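Local coordinates for protein VP35 (Myotis lucifugus, PDB 6DKU) that probably antagonises host innate immune responses through its interferon inhibitory domain, as a bat-genome homologue of the filoviral polymerase cofactor VP35, at residues A[13-18]-A[46-51]; A[32-37]-A[66-71]; A[101-104]-A[110-113]; A[18-23]-A[59-64]. The protein carries 1 engineered substitution. One frame throughout, in Å; residues are numbered along the deposited sequence.

Interaction 1: A[13-18]-A[46-51]; sequences VRVLTG and VAMDHF. Unlike the reference sequence in segment 13-18: Gly18 (reference Ser).
Met48 lays its SD and CE against Val15 and Leu16, bringing the end of its thioether to both residues. CG stands anti to the backbone N (chi1 171°), and the chain then bends at each of the next two torsions, turning SD and CE toward helix 9-18. SD lies 3.8 Å from CG1 of Val15, and the two side chains cross at about a right angle. With Leu16 the arrangement differs: the chains slide past each other in opposite directions, and the methyl CE of Met48 rests 3.6 Å from CD1 of Leu16. Phe12 and Leu7 also touch Met48 and enclose it further. These residues join two members of the helical subdomain of the VP35 interferon inhibitory domain, a compact bundle to which helices 9-18 and 41-56 both belong. Segments 13-18 and 46-51 lie at 19° to each other with their axes 11.5 Å apart, so side chains alone span the gap. Two residues on, His50 faces another member of the bundle, where NE2 probably hydrogen-bonds Ser67 OG on helix 61-71. Phe51 then points back at helix 9-18 and offers a ring face to Leu16. The branch carbon CG of Leu16 sits almost exactly over the middle of that ring, 3.8 Å from the Phe51 centroid and 5° off the normal, a CH-pi contact. CD2 of Leu16 reaches over the same ring to CD1 of Phe51 at 3.7 Å. Tyr19 meets Phe51 edge-to-face, and Ala64 of helix 61-71 packs on the Phe51 ring as well.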
loop_
_atom_site.group_PDB
_atom_site.type_symbol
_atom_site.label_atom_id
_atom_site.label_comp_id
_atom_site.label_asym_id
_atom_site.label_seq_id
_atom_site.Cartn_x
_atom_site.Cartn_y
_atom_site.Cartn_z
ATOM N N VAL A 13 2.556 -7.197 6.974
ATOM C CA VAL A 13 2.373 -7.602 5.583
ATOM C C VAL A 13 1.927 -9.061 5.500
ATOM O O VAL A 13 1.051 -9.410 4.699
ATOM C CB VAL A 13 3.671 -7.348 4.789
ATOM C CG1 VAL A 13 3.758 -8.253 3.583
ATOM C CG2 VAL A 13 3.753 -5.899 4.354
ATOM N N ARG A 14 2.512 -9.938 6.323
ATOM C CA ARG A 14 2.160 -11.357 6.246
ATOM C C ARG A 14 0.714 -11.596 6.667
ATOM O O ARG A 14 -0.029 -12.334 6.004
ATOM C CB ARG A 14 3.106 -12.195 7.107
ATOM C CG ARG A 14 2.805 -13.683 7.023
ATOM C CD ARG A 14 3.530 -14.508 8.072
ATOM N NE ARG A 14 3.097 -14.200 9.436
ATOM C CZ ARG A 14 1.894 -14.481 9.938
ATOM N NH1 ARG A 14 0.973 -15.085 9.196
ATOM N NH2 ARG A 14 1.609 -14.158 11.194
ATOM N N VAL A 15 0.294 -10.971 7.773
ATOM C CA VAL A 15 -1.076 -11.136 8.252
ATOM C C VAL A 15 -2.060 -10.632 7.209
ATOM O O VAL A 15 -2.962 -11.364 6.781
ATOM C CB VAL A 15 -1.281 -10.409 9.591
ATOM C CG1 VAL A 15 -2.776 -10.230 9.862
ATOM C CG2 VAL A 15 -0.595 -11.147 10.721
ATOM N N LEU A 16 -1.905 -9.375 6.781
ATOM C CA LEU A 16 -2.914 -8.822 5.883
ATOM C C LEU A 16 -2.909 -9.530 4.535
ATOM O O LEU A 16 -3.975 -9.829 3.988
ATOM C CB LEU A 16 -2.732 -7.316 5.710
ATOM C CG LEU A 16 -3.582 -6.487 6.677
ATOM C CD1 LEU A 16 -2.899 -6.366 8.036
ATOM C CD2 LEU A 16 -3.884 -5.112 6.098
ATOM N N THR A 17 -1.730 -9.822 3.982
ATOM C CA THR A 17 -1.743 -10.482 2.677
ATOM C C THR A 17 -2.186 -11.936 2.770
ATOM O O THR A 17 -2.514 -12.525 1.736
ATOM C CB THR A 17 -0.374 -10.402 1.993
ATOM O OG1 THR A 17 0.641 -10.855 2.892
ATOM C CG2 THR A 17 -0.076 -8.973 1.573
ATOM N N GLY A 18 -2.207 -12.520 3.973
ATOM C CA GLY A 18 -2.848 -13.813 4.140
ATOM C C GLY A 18 -4.286 -13.848 3.653
ATOM O O GLY A 18 -4.747 -14.873 3.146
ATOM N N VAL A 46 -2.862 0.477 14.521
ATOM C CA VAL A 46 -4.023 1.235 14.085
ATOM C C VAL A 46 -4.558 0.647 12.780
ATOM O O VAL A 46 -5.742 0.296 12.671
ATOM C CB VAL A 46 -3.664 2.727 13.953
ATOM C CG1 VAL A 46 -4.751 3.454 13.177
ATOM C CG2 VAL A 46 -3.464 3.349 15.326
ATOM N N ALA A 47 -3.684 0.509 11.781
ATOM C CA ALA A 47 -4.095 -0.052 10.502
ATOM C C ALA A 47 -4.681 -1.450 10.670
ATOM O O ALA A 47 -5.690 -1.792 10.040
ATOM C CB ALA A 47 -2.900 -0.069 9.552
ATOM N N MET A 48 -4.070 -2.267 11.529
ATOM C CA MET A 48 -4.523 -3.639 11.718
ATOM C C MET A 48 -5.868 -3.683 12.433
ATOM O O MET A 48 -6.762 -4.451 12.056
ATOM C CB MET A 48 -3.480 -4.420 12.505
ATOM C CG MET A 48 -3.940 -5.792 12.930
ATOM S SD MET A 48 -3.615 -7.003 11.642
ATOM C CE MET A 48 -1.838 -6.846 11.473
ATOM N N ASP A 49 -6.024 -2.876 13.482
ATOM C CA ASP A 49 -7.300 -2.816 14.181
ATOM C C ASP A 49 -8.418 -2.388 13.238
ATOM O O ASP A 49 -9.521 -2.945 13.279
ATOM C CB ASP A 49 -7.198 -1.861 15.371
ATOM C CG ASP A 49 -6.387 -2.440 16.522
ATOM O OD1 ASP A 49 -6.233 -3.684 16.580
ATOM O OD2 ASP A 49 -5.909 -1.646 17.368
ATOM N N HIS A 50 -8.144 -1.411 12.368
ATOM C CA HIS A 50 -9.151 -0.971 11.407
ATOM C C HIS A 50 -9.482 -2.072 10.404
ATOM O O HIS A 50 -10.656 -2.306 10.089
ATOM C CB HIS A 50 -8.664 0.289 10.690
ATOM C CG HIS A 50 -9.595 0.779 9.624
ATOM N ND1 HIS A 50 -10.595 1.695 9.871
ATOM C CD2 HIS A 50 -9.679 0.476 8.306
ATOM C CE1 HIS A 50 -11.252 1.939 8.750
ATOM N NE2 HIS A 50 -10.718 1.210 7.787
ATOM N N PHE A 51 -8.453 -2.750 9.889
ATOM C CA PHE A 51 -8.648 -3.876 8.980
ATOM C C PHE A 51 -9.550 -4.936 9.603
ATOM O O PHE A 51 -10.534 -5.376 8.991
ATOM C CB PHE A 51 -7.283 -4.463 8.623
ATOM C CG PHE A 51 -7.340 -5.672 7.736
ATOM C CD1 PHE A 51 -7.544 -5.537 6.372
ATOM C CD2 PHE A 51 -7.146 -6.941 8.259
ATOM C CE1 PHE A 51 -7.580 -6.641 5.550
ATOM C CE2 PHE A 51 -7.178 -8.053 7.442
ATOM C CZ PHE A 51 -7.397 -7.903 6.086
#

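Interaction 2: A[32-37]-A[66-71]; sequences SAIAMV and ISITQR
Ile34 and Ile68 share one side-chain shape: in each, CG1 lies opposite the carbonyl carbon (chi1 -66° in Ile34, -48° in Ile68) and the chain runs on extended to CD1, so both residues send a long methyl-tipped arm out from their helices. The arms meet in the middle of the helical subdomain of the VP35 interferon inhibitory domain, where helix 26-37 faces helix 61-71 across a buried apolar layer. The backbones stay well apart, with CA of Ile34 nearest to CA of Thr69 at 8.1 Å, and the gap is bridged almost wholly by one methyl group, CD1 of Ile34. It touches CD1 of Ile68 at 3.9 Å and lies 4.1 Å from CB of Ile68, so it rests alongside the neighbouring arm as well as against its end. The two side chains cross obliquely. Phe75 of helix 73-76 and Ala47 of helix 41-56 pack on both isoleucines, and Phe12 of helix 9-18 reaches Ile34. NE2 of Gln70 donates to OG1 of Thr69, which lies 17° out of the Gln70 amide plane, and also bonds Gly110 O in the loop before strand 113-119. Thr69 turns its other branch inward, and the methyl CG2 of Thr69 comes to 4.3 Å from CD1 of Ile34.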
loop_
_atom_site.group_PDB
_atom_site.type_symbol
_atom_site.label_atom_id
_atom_site.label_comp_id
_atom_site.label_asym_id
_atom_site.label_seq_id
_atom_site.Cartn_x
_atom_site.Cartn_y
_atom_site.Cartn_z
ATOM N N SER A 32 1.889 -3.595 1.503
ATOM C CA SER A 32 3.309 -3.316 1.685
ATOM C C SER A 32 3.577 -1.819 1.846
ATOM O O SER A 32 4.456 -1.420 2.617
ATOM C CB SER A 32 4.095 -3.885 0.502
ATOM O OG SER A 32 5.490 -3.830 0.745
ATOM N N ALA A 33 2.833 -0.976 1.124
ATOM C CA ALA A 33 3.033 0.466 1.219
ATOM C C ALA A 33 2.594 0.982 2.578
ATOM O O ALA A 33 3.304 1.778 3.210
ATOM C CB ALA A 33 2.264 1.178 0.105
ATOM N N ILE A 34 1.427 0.526 3.040
ATOM C CA ILE A 34 0.954 0.868 4.376
ATOM C C ILE A 34 2.002 0.498 5.415
ATOM O O ILE A 34 2.305 1.289 6.318
ATOM C CB ILE A 34 -0.396 0.179 4.652
ATOM C CG1 ILE A 34 -1.475 0.740 3.723
ATOM C CG2 ILE A 34 -0.814 0.376 6.098
ATOM C CD1 ILE A 34 -2.815 0.070 3.880
ATOM N N ALA A 35 2.591 -0.698 5.296
ATOM C CA ALA A 35 3.608 -1.097 6.266
ATOM C C ALA A 35 4.850 -0.226 6.155
ATOM O O ALA A 35 5.426 0.172 7.173
ATOM C CB ALA A 35 3.976 -2.565 6.082
ATOM N N MET A 36 5.278 0.077 4.929
ATOM C CA MET A 36 6.491 0.863 4.737
ATOM C C MET A 36 6.341 2.266 5.306
ATOM O O MET A 36 7.309 2.844 5.817
ATOM C CB MET A 36 6.836 0.950 3.249
ATOM C CG MET A 36 7.425 -0.304 2.635
ATOM S SD MET A 36 7.233 -0.280 0.841
ATOM C CE MET A 36 8.279 1.093 0.381
ATOM N N VAL A 37 5.133 2.836 5.221
ATOM C CA VAL A 37 4.955 4.267 5.478
ATOM C C VAL A 37 4.659 4.576 6.948
ATOM O O VAL A 37 4.726 5.749 7.356
ATOM C CB VAL A 37 3.849 4.808 4.546
ATOM C CG1 VAL A 37 2.472 4.584 5.150
ATOM C CG2 VAL A 37 4.104 6.261 4.172
ATOM N N ILE A 66 -8.297 -0.962 1.228
ATOM C CA ILE A 66 -8.546 0.392 0.723
ATOM C C ILE A 66 -9.097 1.291 1.830
ATOM O O ILE A 66 -8.804 2.501 1.894
ATOM C CB ILE A 66 -9.492 0.323 -0.496
ATOM C CG1 ILE A 66 -8.743 -0.199 -1.731
ATOM C CG2 ILE A 66 -10.109 1.678 -0.783
ATOM C CD1 ILE A 66 -9.622 -0.404 -2.957
ATOM N N SER A 67 -9.871 0.705 2.740
ATOM C CA SER A 67 -10.530 1.456 3.794
ATOM C C SER A 67 -9.522 2.035 4.767
ATOM O O SER A 67 -9.794 3.072 5.381
ATOM C CB SER A 67 -11.533 0.558 4.525
ATOM O OG SER A 67 -12.014 1.159 5.716
ATOM N N ILE A 68 -8.361 1.390 4.931
ATOM C CA ILE A 68 -7.317 1.990 5.760
ATOM C C ILE A 68 -6.832 3.291 5.137
ATOM O O ILE A 68 -6.676 4.305 5.824
ATOM C CB ILE A 68 -6.148 1.013 5.999
ATOM C CG1 ILE A 68 -6.614 -0.387 6.433
ATOM C CG2 ILE A 68 -5.155 1.591 6.997
ATOM C CD1 ILE A 68 -5.466 -1.414 6.297
ATOM N N THR A 69 -6.577 3.273 3.825
ATOM C CA THR A 69 -6.164 4.502 3.149
ATOM C C THR A 69 -7.244 5.578 3.216
ATOM O O THR A 69 -6.943 6.777 3.126
ATOM C CB THR A 69 -5.804 4.225 1.689
ATOM O OG1 THR A 69 -6.991 3.847 0.993
ATOM C CG2 THR A 69 -4.794 3.099 1.606
ATOM N N GLN A 70 -8.504 5.181 3.378
ATOM C CA GLN A 70 -9.550 6.200 3.387
ATOM C C GLN A 70 -9.896 6.723 4.782
ATOM O O GLN A 70 -10.095 7.930 4.953
ATOM C CB GLN A 70 -10.809 5.656 2.708
ATOM C CG GLN A 70 -10.642 5.488 1.207
ATOM C CD GLN A 70 -9.933 6.666 0.581
ATOM O OE1 GLN A 70 -10.459 7.777 0.559
ATOM N NE2 GLN A 70 -8.726 6.433 0.081
ATOM N N ARG A 71 -9.964 5.852 5.785
ATOM C CA ARG A 71 -10.529 6.197 7.082
ATOM C C ARG A 71 -9.504 6.416 8.187
ATOM O O ARG A 71 -9.766 7.203 9.096
ATOM C CB ARG A 71 -11.514 5.111 7.526
ATOM C CG ARG A 71 -12.839 5.145 6.790
ATOM C CD ARG A 71 -13.951 4.687 7.709
ATOM N NE ARG A 71 -14.623 3.500 7.190
ATOM C CZ ARG A 71 -15.545 2.813 7.858
ATOM N NH1 ARG A 71 -16.109 1.743 7.308
ATOM N NH2 ARG A 71 -15.898 3.192 9.080
#

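Interaction 3: A[101-104]-A[110-113]; sequences DVPE and GRGW
Pro103 and Trp113 carry most of this contact, with Arg111 at its margin. The proline ring advances on the indole from the opposite direction and meets its benzo part: CD of Pro103 is 3.8 Å from CZ2 of Trp113 and 4.1 Å from CH2 of Trp113. The methylene comes at a slant to the ring. In Trp113, chi1 -65° and chi2 103° together turn the six-membered ring toward segment 101-104. Carbonyl O of Asp101 approaches CH2 of Trp113 from farther off, at 4.4 Å. Arg111 lies beside Pro103, the two chains sliding past each other in opposite senses, and NH2 of Arg111 stands 4.2 Å from CG of Pro103, which sits at the guanidinium edge. One face of that guanidinium is turned to NE1 of Trp113, so the indole edge points into the flat group; NE1 of Trp113 and NH2 of Arg111, 3.1 Å apart, are both donors and do not bond each other. NH2 of Arg111 instead bonds the backbone O of Pro106, within the loop that links the two segments. Lys127 of strand 122-127 adds a cation-pi contact to Trp113. While Trp113 is buried, Pro103 and Arg111 are exposed. The whole is a partly buried contact of proline, indole and guanidinium within the loop between strands 100-101 and 113-119, with the indole at the start of strand 113-119 in the mixed sheet of the VP35 interferon inhibitory domain.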
loop_
_atom_site.group_PDB
_atom_site.type_symbol
_atom_site.label_atom_id
_atom_site.label_comp_id
_atom_site.label_asym_id
_atom_site.label_seq_id
_atom_site.Cartn_x
_atom_site.Cartn_y
_atom_site.Cartn_z
ATOM N N ASP A 101 2.624 8.836 -15.448
ATOM C CA ASP A 101 3.603 9.783 -14.940
ATOM C C ASP A 101 3.042 10.483 -13.708
ATOM O O ASP A 101 1.834 10.480 -13.452
ATOM C CB ASP A 101 4.003 10.789 -16.021
ATOM C CG ASP A 101 2.826 11.254 -16.842
ATOM O OD1 ASP A 101 2.010 10.395 -17.247
ATOM O OD2 ASP A 101 2.718 12.475 -17.087
ATOM N N VAL A 102 3.938 11.072 -12.931
ATOM C CA VAL A 102 3.593 11.446 -11.567
ATOM C C VAL A 102 3.567 12.966 -11.444
ATOM O O VAL A 102 4.467 13.648 -11.959
ATOM C CB VAL A 102 4.560 10.779 -10.573
ATOM C CG1 VAL A 102 5.932 11.440 -10.587
ATOM C CG2 VAL A 102 3.970 10.751 -9.177
ATOM N N PRO A 103 2.541 13.548 -10.797
ATOM C CA PRO A 103 2.481 15.011 -10.688
ATOM C C PRO A 103 3.545 15.571 -9.758
ATOM O O PRO A 103 4.494 14.872 -9.381
ATOM C CB PRO A 103 1.071 15.262 -10.137
ATOM C CG PRO A 103 0.746 14.022 -9.372
ATOM C CD PRO A 103 1.378 12.900 -10.157
ATOM N N GLU A 104 3.400 16.838 -9.385
ATOM C CA GLU A 104 4.240 17.441 -8.365
ATOM C C GLU A 104 3.444 17.598 -7.079
ATOM O O GLU A 104 2.275 17.997 -7.105
ATOM C CB GLU A 104 4.786 18.802 -8.812
ATOM C CG GLU A 104 6.030 18.712 -9.681
ATOM C CD GLU A 104 7.217 18.076 -8.967
ATOM O OE1 GLU A 104 8.191 17.712 -9.657
ATOM O OE2 GLU A 104 7.186 17.939 -7.723
ATOM N N GLY A 110 -4.301 8.391 0.354
ATOM C CA GLY A 110 -5.738 8.603 0.314
ATOM C C GLY A 110 -6.275 8.802 -1.088
ATOM O O GLY A 110 -7.377 8.343 -1.407
ATOM N N ARG A 111 -5.511 9.471 -1.949
ATOM C CA ARG A 111 -5.933 9.637 -3.333
ATOM C C ARG A 111 -5.650 8.401 -4.192
ATOM O O ARG A 111 -5.723 8.485 -5.425
ATOM C CB ARG A 111 -5.274 10.881 -3.941
ATOM C CG ARG A 111 -6.191 11.676 -4.890
ATOM C CD ARG A 111 -5.447 12.189 -6.124
ATOM N NE ARG A 111 -4.112 12.674 -5.786
ATOM C CZ ARG A 111 -3.171 12.969 -6.679
ATOM N NH1 ARG A 111 -3.411 12.824 -7.976
ATOM N NH2 ARG A 111 -1.984 13.400 -6.270
ATOM N N GLY A 112 -5.318 7.265 -3.572
ATOM C CA GLY A 112 -5.236 5.995 -4.261
ATOM C C GLY A 112 -3.855 5.580 -4.726
ATOM O O GLY A 112 -3.709 4.451 -5.212
ATOM N N TRP A 113 -2.844 6.447 -4.610
ATOM C CA TRP A 113 -1.497 6.044 -4.996
ATOM C C TRP A 113 -1.036 4.875 -4.138
ATOM O O TRP A 113 -1.453 4.717 -2.989
ATOM C CB TRP A 113 -0.511 7.207 -4.855
ATOM C CG TRP A 113 -0.787 8.348 -5.784
ATOM C CD1 TRP A 113 -1.369 9.536 -5.461
ATOM C CD2 TRP A 113 -0.501 8.410 -7.188
ATOM N NE1 TRP A 113 -1.464 10.329 -6.568
ATOM C CE2 TRP A 113 -0.939 9.664 -7.644
ATOM C CE3 TRP A 113 0.069 7.523 -8.102
ATOM C CZ2 TRP A 113 -0.820 10.059 -8.975
ATOM C CZ3 TRP A 113 0.186 7.915 -9.420
ATOM C CH2 TRP A 113 -0.255 9.176 -9.844
#

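Interaction 4: A[18-23]-A[59-64]; sequences GYLTGP and FSAHAA. Unlike the reference sequence in segment 18-23: Gly18 (reference Ser).
Ser60 O accepts from Ala64 N at 2.9 Å, the first turn of helix 61-71, and Ser60 also serves as its N-cap. Its hydroxyl OG takes a second amide, Ala63 N, in a straight but weak capping bond of 3.3 Å with an N-H...O angle of 175°. The turn so started presents Ala61 and His62 to the loop that leaves helix 9-18. Ala61 is buried and its single methyl does the work: CB of Ala61 lies 3.6 Å from CB of Tyr19 and 3.9 Å from CD2 of Leu20, filling the angle between them. The backbones are close here: the CA atoms of Tyr19 and Ala61 are 6.0 Å apart, and the alanine methyl meets CB of Tyr19 between them. Tyr19 meets Ala61 with its CB alone, and its ring leads away from segment 59-64. Leu20 sends CD2 further, over one face of the His62 imidazole, the two side chains crossing at a slant. That methyl is 4.0 Å from the centroid of the His62 ring and 13° off its normal, a CH-pi contact displaced toward the rim, with CE1 of His62 among the atoms nearest to it. The leucine reaches this place with CG beside its backbone N (chi1 -54°) and an extended chi2. Phe27 of helix 26-37 touches Leu20 and meets His62 edge-to-face, while Leu55 of helix 41-56 packs on Tyr19. The contact thus fastens the loop between helices 9-18 and 26-37 to the N-terminal end of helix 61-71 at one end of the helical subdomain.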
loop_
_atom_site.group_PDB
_atom_site.type_symbol
_atom_site.label_atom_id
_atom_site.label_comp_id
_atom_site.label_asym_id
_atom_site.label_seq_id
_atom_site.Cartn_x
_atom_site.Cartn_y
_atom_site.Cartn_z
ATOM N N GLY A 18 -2.207 -12.520 3.973
ATOM C CA GLY A 18 -2.848 -13.813 4.140
ATOM C C GLY A 18 -4.286 -13.848 3.653
ATOM O O GLY A 18 -4.747 -14.873 3.146
ATOM N N TYR A 19 -5.015 -12.733 3.780
ATOM C CA TYR A 19 -6.412 -12.702 3.358
ATOM C C TYR A 19 -6.575 -12.548 1.856
ATOM O O TYR A 19 -7.686 -12.716 1.344
ATOM C CB TYR A 19 -7.165 -11.578 4.076
ATOM C CG TYR A 19 -7.260 -11.807 5.563
ATOM C CD1 TYR A 19 -6.281 -11.323 6.418
ATOM C CD2 TYR A 19 -8.311 -12.525 6.111
ATOM C CE1 TYR A 19 -6.346 -11.540 7.769
ATOM C CE2 TYR A 19 -8.388 -12.746 7.467
ATOM C CZ TYR A 19 -7.402 -12.252 8.292
ATOM O OH TYR A 19 -7.460 -12.463 9.650
ATOM N N LEU A 20 -5.515 -12.234 1.137
ATOM C CA LEU A 20 -5.589 -12.159 -0.311
ATOM C C LEU A 20 -5.282 -13.521 -0.926
ATOM O O LEU A 20 -4.656 -14.383 -0.307
ATOM C CB LEU A 20 -4.614 -11.109 -0.832
ATOM C CG LEU A 20 -4.775 -9.733 -0.190
ATOM C CD1 LEU A 20 -3.785 -8.753 -0.787
ATOM C CD2 LEU A 20 -6.207 -9.244 -0.383
ATOM N N THR A 21 -5.752 -13.714 -2.155
ATOM C CA THR A 21 -5.370 -14.888 -2.924
ATOM C C THR A 21 -4.961 -14.463 -4.328
ATOM O O THR A 21 -4.675 -13.286 -4.571
ATOM C CB THR A 21 -6.510 -15.913 -2.983
ATOM O OG1 THR A 21 -7.690 -15.299 -3.508
ATOM C CG2 THR A 21 -6.810 -16.478 -1.600
ATOM N N GLY A 22 -4.921 -15.418 -5.252
ATOM C CA GLY A 22 -4.610 -15.141 -6.631
ATOM C C GLY A 22 -3.195 -14.644 -6.824
ATOM O O GLY A 22 -2.377 -14.643 -5.896
ATOM N N PRO A 23 -2.877 -14.213 -8.045
ATOM C CA PRO A 23 -1.551 -13.653 -8.304
ATOM C C PRO A 23 -1.357 -12.356 -7.539
ATOM O O PRO A 23 -2.310 -11.717 -7.087
ATOM C CB PRO A 23 -1.553 -13.411 -9.817
ATOM C CG PRO A 23 -2.987 -13.257 -10.165
ATOM C CD PRO A 23 -3.730 -14.180 -9.244
ATOM N N PHE A 59 -16.831 -6.550 5.340
ATOM C CA PHE A 59 -16.115 -6.123 4.152
ATOM C C PHE A 59 -15.092 -7.178 3.758
ATOM O O PHE A 59 -14.618 -7.955 4.590
ATOM C CB PHE A 59 -15.435 -4.773 4.402
ATOM C CG PHE A 59 -16.402 -3.621 4.459
ATOM C CD1 PHE A 59 -16.925 -3.085 3.294
ATOM C CD2 PHE A 59 -16.819 -3.103 5.673
ATOM C CE1 PHE A 59 -17.829 -2.039 3.341
ATOM C CE2 PHE A 59 -17.725 -2.058 5.724
ATOM C CZ PHE A 59 -18.226 -1.525 4.559
ATOM N N SER A 60 -14.786 -7.226 2.467
ATOM C CA SER A 60 -13.750 -8.118 1.986
ATOM C C SER A 60 -12.381 -7.554 2.340
ATOM O O SER A 60 -12.231 -6.375 2.675
ATOM C CB SER A 60 -13.867 -8.320 0.478
ATOM O OG SER A 60 -13.484 -7.152 -0.226
ATOM N N ALA A 61 -11.368 -8.421 2.263
ATOM C CA ALA A 61 -9.996 -7.983 2.506
ATOM C C ALA A 61 -9.622 -6.801 1.619
ATOM O O ALA A 61 -8.999 -5.840 2.088
ATOM C CB ALA A 61 -9.028 -9.141 2.279
ATOM N N HIS A 62 -10.001 -6.850 0.335
ATOM C CA HIS A 62 -9.668 -5.769 -0.588
ATOM C C HIS A 62 -10.278 -4.455 -0.128
ATOM O O HIS A 62 -9.588 -3.427 -0.028
ATOM C CB HIS A 62 -10.155 -6.111 -1.996
ATOM C CG HIS A 62 -9.618 -7.402 -2.525
ATOM N ND1 HIS A 62 -10.023 -8.632 -2.047
ATOM C CD2 HIS A 62 -8.711 -7.656 -3.497
ATOM C CE1 HIS A 62 -9.380 -9.587 -2.696
ATOM N NE2 HIS A 62 -8.579 -9.022 -3.580
ATOM N N ALA A 63 -11.586 -4.476 0.153
ATOM C CA ALA A 63 -12.257 -3.276 0.637
ATOM C C ALA A 63 -11.603 -2.769 1.909
ATOM O O ALA A 63 -11.333 -1.575 2.031
ATOM C CB ALA A 63 -13.744 -3.544 0.875
ATOM N N ALA A 64 -11.327 -3.665 2.859
ATOM C CA ALA A 64 -10.734 -3.244 4.127
ATOM C C ALA A 64 -9.397 -2.552 3.910
ATOM O O ALA A 64 -9.134 -1.491 4.497
ATOM C CB ALA A 64 -10.567 -4.451 5.051
#

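Overall arrangement
Interactions 1, 2 and 4 hold the helical subdomain together, whereas interaction 3 belongs to the sheet side. Interactions 1 and 2 are buried, their centres 9 Å apart; they use four different helices and rely on aliphatic, thioether and phenyl groups. Interaction 4 is partly buried, lies next to interaction 1 with Gly18 in common, and uses the same helix 61-71 as interaction 2, at its beginning. There an alanine methyl and a CH-pi contact on an imidazole work across closer backbones. Interaction 3, 23 Å from interactions 1 and 4 between centres, is partly buried, with three of its four touching residues exposed, and mixes proline, indole and guanidinium. It touches interaction 2 through the bond from Gln70 to Gly110, which links helix 61-71 to the loop leading into strand 113-119.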